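Side-chain contacts in Wnt inhibitor of Dorsal protein (Drosophila melanogaster, PDB 4KRR), which is a secreted Wnt-family protein that probably binds frizzled receptors and signals through them to the nucleus, represented here by its N-terminal domain and linker: residues A[37-42]-A[56-61]; A[61-66]-A[117-122]. All coordinates share one frame; numbering follows the deposited sequence.

Interaction 1 of 2, residues A[37-42]-A[56-61]; sequences QDFVQK and VYVAAI
Val-58 meets both Phe-39 and Lys-42: its CG1 and CG2 both lie between the Phe-39 ring and the Lys-42 chain, CG1 closer to the ring and CG2 to the methylenes. The aromatic part involves the CD1-CE1 side of the Phe-39 ring. Val-58 CG1 touches Phe-39 CD1 and CE1, each at 3.8 Å, approaching at a slant between face and edge. Ile-61, one turn further along its helix, adds a second methyl: its CG2 lies at the ring edge, near the ring plane, 4.1 Å from Phe-39 CE1. The ring reaches these methyls because Phe-39 holds CG anti to its backbone N (chi1 -179°), which swings the side chain across to helix 53-75. Elsewhere the ring packs on Ala-19, Leu-20 and Cys-23 of helix 8-26, so the ring is packed between helices 8-26 and 53-75.

The aliphatic part falls to Lys-42, whose chain runs across Val-58 at about a right angle. Its CD comes within 3.7 Å of Val-58 CG2, while Lys-42 CB sits 3.9 Å from Val-58 CG1. The methylenes thus cover the valine on one flank, and the chain stays extended until it bends at chi4 (-59°). The ammonium group forms a salt bridge with Asp-55, on the same helix as Val-58, which adds a polar tie between the helices beside the apolar one.

No hydrogen bond joins the two segments, and the helix axes stay 10.1 Å apart at closest approach, crossing at -72°. Such a steep crossing concentrates the contact round a single protruding valine. Phe-39 and Val-58 belong to the mainly helical N-terminal domain of the Wnt fold, in which the short helix 36-44, following the Cys-23–Cys-34 disulfide, packs steeply against the long helix 53-75.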
loop_
_atom_site.group_PDB
_atom_site.type_symbol
_atom_site.label_atom_id
_atom_site.label_comp_id
_atom_site.label_asym_id
_atom_site.label_seq_id
_atom_site.Cartn_x
_atom_site.Cartn_y
_atom_site.Cartn_z
ATOM N N GLN A 37 -14.302 -11.305 -7.228
ATOM C CA GLN A 37 -15.511 -10.519 -7.450
ATOM C C GLN A 37 -15.695 -9.476 -6.355
ATOM O O GLN A 37 -15.943 -8.303 -6.637
ATOM C CB GLN A 37 -16.731 -11.427 -7.534
ATOM N N ASP A 38 -15.558 -9.907 -5.106
ATOM C CA ASP A 38 -15.736 -9.012 -3.970
ATOM C C ASP A 38 -14.590 -8.014 -3.841
ATOM O O ASP A 38 -14.797 -6.870 -3.440
ATOM C CB ASP A 38 -15.880 -9.809 -2.672
ATOM C CG ASP A 38 -16.265 -8.934 -1.494
ATOM O OD1 ASP A 38 -17.067 -7.996 -1.690
ATOM O OD2 ASP A 38 -15.768 -9.178 -0.375
ATOM N N PHE A 39 -13.379 -8.453 -4.173
ATOM C CA PHE A 39 -12.206 -7.590 -4.088
ATOM C C PHE A 39 -12.334 -6.416 -5.051
ATOM O O PHE A 39 -12.088 -5.270 -4.683
ATOM C CB PHE A 39 -10.928 -8.380 -4.393
ATOM C CG PHE A 39 -9.670 -7.557 -4.300
ATOM C CD1 PHE A 39 -9.012 -7.412 -3.092
ATOM C CD2 PHE A 39 -9.149 -6.929 -5.422
ATOM C CE1 PHE A 39 -7.858 -6.657 -3.002
ATOM C CE2 PHE A 39 -7.999 -6.169 -5.337
ATOM C CZ PHE A 39 -7.352 -6.033 -4.125
ATOM N N VAL A 40 -12.716 -6.717 -6.287
ATOM C CA VAL A 40 -12.886 -5.695 -7.313
ATOM C C VAL A 40 -14.027 -4.741 -6.965
ATOM O O VAL A 40 -13.899 -3.528 -7.120
ATOM C CB VAL A 40 -13.134 -6.332 -8.697
ATOM C CG1 VAL A 40 -13.539 -5.277 -9.715
ATOM C CG2 VAL A 40 -11.893 -7.083 -9.163
ATOM N N GLN A 41 -15.136 -5.296 -6.487
ATOM C CA GLN A 41 -16.308 -4.496 -6.142
ATOM C C GLN A 41 -16.031 -3.572 -4.956
ATOM O O GLN A 41 -16.519 -2.443 -4.912
ATOM C CB GLN A 41 -17.513 -5.402 -5.867
ATOM C CG GLN A 41 -18.716 -4.705 -5.249
ATOM C CD GLN A 41 -19.363 -3.686 -6.173
ATOM O OE1 GLN A 41 -20.027 -2.756 -5.711
ATOM N NE2 GLN A 41 -19.183 -3.861 -7.480
ATOM N N LYS A 42 -15.237 -4.054 -4.004
ATOM C CA LYS A 42 -14.804 -3.233 -2.877
ATOM C C LYS A 42 -13.937 -2.066 -3.342
ATOM O O LYS A 42 -13.917 -1.013 -2.712
ATOM C CB LYS A 42 -14.037 -4.069 -1.847
ATOM C CG LYS A 42 -14.914 -4.894 -0.914
ATOM C CD LYS A 42 -14.080 -5.539 0.189
ATOM C CE LYS A 42 -14.921 -6.443 1.082
ATOM N NZ LYS A 42 -16.037 -5.707 1.736
ATOM N N VAL A 56 -11.290 -2.395 5.280
ATOM C CA VAL A 56 -10.051 -1.732 5.656
ATOM C C VAL A 56 -8.826 -2.394 5.022
ATOM O O VAL A 56 -7.950 -1.708 4.498
ATOM C CB VAL A 56 -9.904 -1.693 7.189
ATOM C CG1 VAL A 56 -8.511 -1.239 7.595
ATOM C CG2 VAL A 56 -10.969 -0.783 7.783
ATOM N N TYR A 57 -8.768 -3.721 5.060
ATOM C CA TYR A 57 -7.637 -4.429 4.468
ATOM C C TYR A 57 -7.544 -4.197 2.963
ATOM O O TYR A 57 -6.475 -3.886 2.442
ATOM C CB TYR A 57 -7.693 -5.935 4.747
ATOM C CG TYR A 57 -6.667 -6.699 3.938
ATOM C CD1 TYR A 57 -5.346 -6.790 4.364
ATOM C CD2 TYR A 57 -7.010 -7.304 2.734
ATOM C CE1 TYR A 57 -4.400 -7.473 3.621
ATOM C CE2 TYR A 57 -6.071 -7.983 1.983
ATOM C CZ TYR A 57 -4.770 -8.066 2.432
ATOM O OH TYR A 57 -3.840 -8.747 1.684
ATOM N N VAL A 58 -8.668 -4.366 2.273
ATOM C CA VAL A 58 -8.705 -4.244 0.819
ATOM C C VAL A 58 -8.246 -2.867 0.352
ATOM O O VAL A 58 -7.439 -2.754 -0.572
ATOM C CB VAL A 58 -10.107 -4.559 0.260
ATOM C CG1 VAL A 58 -10.168 -4.265 -1.229
ATOM C CG2 VAL A 58 -10.461 -6.014 0.532
ATOM N N ALA A 59 -8.750 -1.826 1.006
ATOM C CA ALA A 59 -8.349 -0.462 0.690
ATOM C C ALA A 59 -6.869 -0.240 1.002
ATOM O O ALA A 59 -6.163 0.433 0.249
ATOM C CB ALA A 59 -9.212 0.538 1.454
ATOM N N ALA A 60 -6.412 -0.807 2.116
ATOM C CA ALA A 60 -5.016 -0.685 2.532
ATOM C C ALA A 60 -4.063 -1.375 1.562
ATOM O O ALA A 60 -3.081 -0.776 1.120
ATOM C CB ALA A 60 -4.827 -1.237 3.940
ATOM N N ILE A 61 -4.348 -2.633 1.234
ATOM C CA ILE A 61 -3.477 -3.394 0.341
ATOM C C ILE A 61 -3.502 -2.817 -1.077
ATOM O O ILE A 61 -2.507 -2.880 -1.799
ATOM C CB ILE A 61 -3.818 -4.913 0.331
ATOM C CG1 ILE A 61 -2.710 -5.721 -0.353
ATOM C CG2 ILE A 61 -5.161 -5.180 -0.334
ATOM C CD1 ILE A 61 -1.478 -5.948 0.511
#

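Interaction 2 of 2, residues A[61-66]-A[117-122]; sequences ISMAAI and HNRRVV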
loop_
_atom_site.group_PDB
_atom_site.type_symbol
_atom_site.label_atom_id
_atom_site.label_comp_id
_atom_site.label_asym_id
_atom_site.label_seq_id
_atom_site.Cartn_x
_atom_site.Cartn_y
_atom_site.Cartn_z
ATOM N N ILE A 61 -4.348 -2.633 1.234
ATOM C CA ILE A 61 -3.477 -3.394 0.341
ATOM C C ILE A 61 -3.502 -2.817 -1.077
ATOM O O ILE A 61 -2.507 -2.880 -1.799
ATOM C CB ILE A 61 -3.818 -4.913 0.331
ATOM C CG1 ILE A 61 -2.710 -5.721 -0.353
ATOM C CG2 ILE A 61 -5.161 -5.180 -0.334
ATOM C CD1 ILE A 61 -1.478 -5.948 0.511
ATOM N N SER A 62 -4.633 -2.232 -1.464
ATOM C CA SER A 62 -4.768 -1.640 -2.790
ATOM C C SER A 62 -3.984 -0.335 -2.890
ATOM O O SER A 62 -3.250 -0.119 -3.853
ATOM C CB SER A 62 -6.241 -1.412 -3.137
ATOM O OG SER A 62 -6.957 -2.633 -3.101
ATOM N N MET A 63 -4.146 0.529 -1.890
ATOM C CA MET A 63 -3.374 1.763 -1.813
ATOM C C MET A 63 -1.877 1.481 -1.783
ATOM O O MET A 63 -1.102 2.132 -2.481
ATOM C CB MET A 63 -3.754 2.558 -0.566
ATOM C CG MET A 63 -2.823 3.727 -0.296
ATOM S SD MET A 63 -3.263 4.657 1.175
ATOM C CE MET A 63 -1.894 5.809 1.260
ATOM N N ALA A 64 -1.481 0.509 -0.967
ATOM C CA ALA A 64 -0.074 0.157 -0.817
ATOM C C ALA A 64 0.529 -0.337 -2.128
ATOM O O ALA A 64 1.665 -0.002 -2.464
ATOM C CB ALA A 64 0.100 -0.887 0.278
ATOM N N ALA A 65 -0.239 -1.130 -2.868
ATOM C CA ALA A 65 0.238 -1.697 -4.125
ATOM C C ALA A 65 0.364 -0.631 -5.204
ATOM O O ALA A 65 1.266 -0.685 -6.038
ATOM C CB ALA A 65 -0.683 -2.812 -4.586
ATOM N N ILE A 66 -0.545 0.335 -5.184
ATOM C CA ILE A 66 -0.520 1.426 -6.148
ATOM C C ILE A 66 0.678 2.337 -5.897
ATOM O O ILE A 66 1.375 2.732 -6.834
ATOM C CB ILE A 66 -1.834 2.238 -6.110
ATOM C CG1 ILE A 66 -2.997 1.380 -6.614
ATOM C CG2 ILE A 66 -1.717 3.501 -6.952
ATOM C CD1 ILE A 66 -4.340 2.076 -6.567
ATOM N N HIS A 117 -7.545 8.066 8.476
ATOM C CA HIS A 117 -6.540 7.565 9.402
ATOM C C HIS A 117 -5.770 6.401 8.798
ATOM O O HIS A 117 -4.548 6.324 8.923
ATOM C CB HIS A 117 -7.183 7.125 10.714
ATOM C CG HIS A 117 -6.239 6.424 11.639
ATOM N ND1 HIS A 117 -5.300 7.093 12.393
ATOM C CD2 HIS A 117 -6.078 5.108 11.920
ATOM C CE1 HIS A 117 -4.606 6.222 13.105
ATOM N NE2 HIS A 117 -5.060 5.011 12.838
ATOM N N ASN A 118 -6.493 5.498 8.144
ATOM C CA ASN A 118 -5.882 4.300 7.582
ATOM C C ASN A 118 -4.938 4.609 6.428
ATOM O O ASN A 118 -3.937 3.925 6.240
ATOM C CB ASN A 118 -6.953 3.295 7.149
ATOM C CG ASN A 118 -7.678 2.675 8.331
ATOM O OD1 ASN A 118 -7.155 2.645 9.446
ATOM N ND2 ASN A 118 -8.885 2.175 8.092
ATOM N N ARG A 119 -5.253 5.643 5.656
ATOM C CA ARG A 119 -4.360 6.052 4.580
ATOM C C ARG A 119 -3.048 6.581 5.152
ATOM O O ARG A 119 -1.977 6.349 4.589
ATOM C CB ARG A 119 -5.030 7.085 3.676
ATOM C CG ARG A 119 -6.250 6.546 2.954
ATOM C CD ARG A 119 -6.809 7.554 1.974
ATOM N NE ARG A 119 -8.086 7.116 1.419
ATOM C CZ ARG A 119 -8.783 7.806 0.524
ATOM N NH1 ARG A 119 -8.322 8.965 0.081
ATOM N NH2 ARG A 119 -9.939 7.340 0.072
ATOM N N ARG A 120 -3.136 7.281 6.281
ATOM C CA ARG A 120 -1.942 7.718 6.998
ATOM C C ARG A 120 -1.149 6.523 7.528
ATOM O O ARG A 120 0.080 6.536 7.520
ATOM C CB ARG A 120 -2.309 8.660 8.149
ATOM C CG ARG A 120 -2.717 10.055 7.701
ATOM C CD ARG A 120 -3.220 10.896 8.868
ATOM N NE ARG A 120 -2.261 10.945 9.968
ATOM C CZ ARG A 120 -1.264 11.820 10.055
ATOM N NH1 ARG A 120 -1.086 12.724 9.102
ATOM N NH2 ARG A 120 -0.442 11.791 11.095
ATOM N N VAL A 121 -1.860 5.496 7.987
ATOM C CA VAL A 121 -1.217 4.287 8.496
ATOM C C VAL A 121 -0.431 3.589 7.390
ATOM O O VAL A 121 0.728 3.226 7.572
ATOM C CB VAL A 121 -2.245 3.301 9.090
ATOM C CG1 VAL A 121 -1.575 1.976 9.452
ATOM C CG2 VAL A 121 -2.926 3.911 10.306
ATOM N N VAL A 122 -1.078 3.408 6.242
ATOM C CA VAL A 122 -0.436 2.811 5.079
ATOM C C VAL A 122 0.737 3.667 4.603
ATOM O O VAL A 122 1.782 3.146 4.211
ATOM C CB VAL A 122 -1.447 2.618 3.933
ATOM C CG1 VAL A 122 -0.749 2.144 2.666
ATOM C CG2 VAL A 122 -2.532 1.637 4.355
#
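Met-63 points straight at Arg-119 and Val-122, with CG anti to the backbone N (chi1 170°) and the two following torsions also extended. This fully extended chain carries the thioether across the gap between the helices. Val-122 has CG1 anti to its own backbone N (chi1 174°), which sends that methyl back toward helix 53-75, and the two side chains run alongside each other, pointing opposite ways.

The sulfur lies alongside the valine: Met-63 SD is 3.9 Å from Val-122 CG1, and Met-63 CG is equally far from the same methyl. On the Arg-119 side, SD rests against the backbone and the root of the side chain, 3.8 Å from Arg-119 CA and 3.9 Å from its CB. The terminal methyl goes further in, with Met-63 CE 3.4 Å from Arg-119 O, a van der Waals approach to the carbonyl oxygen.

Helices 53-75 and 113-127 belong to the helical core of the Wnt N-terminal domain. Their segments cross at -43° with axes 10.0 Å apart, and the methionine spans this separation. Leu-101 and Tyr-104 of helix 97-107 also touch Met-63, so its side chain packs among three helices. With an alanine at this position, Val-122 CG1 and the root of Arg-119 would probably lose the thioether that packs on them, opening a gap between the helices.

Beside the thioether, Ala-64 brings its small CB to 4.0 Å from Val-122 CG1, letting the backbones come close, with the CA atoms of Ala-64 and Val-122 6.5 Å apart. Of the Arg-119 side chain, CB and CG take part in the contact; the rest extends away from the methionine, and its NH2 makes a long, weak ion pair with Glu-48.

Overall arrangement
Both contacts use helix 53-75, interaction 1 near its start and interaction 2 further along, with centres about 11 Å apart. Ile-61 is common to both but makes its contact in interaction 1. They also touch directly: Val-56 CG1 lies 3.5 Å from Asn-118 ND2, Phe-39 CZ 3.6 Å from Ser-62 OG, and Ala-60 CB 3.7 Å from Val-122 CG2. Helix 53-75 packs on helix 36-44 chiefly through Val-58 and Ile-61 and on helix 113-127 through Met-63 and Ala-64. The centre of interaction 2 is about 4 Å from the centre of the chain, that of interaction 1 about 12 Å. The sodium ion is bound at Cys-74, Ile-79 and Cys-82, around the far end of this helix.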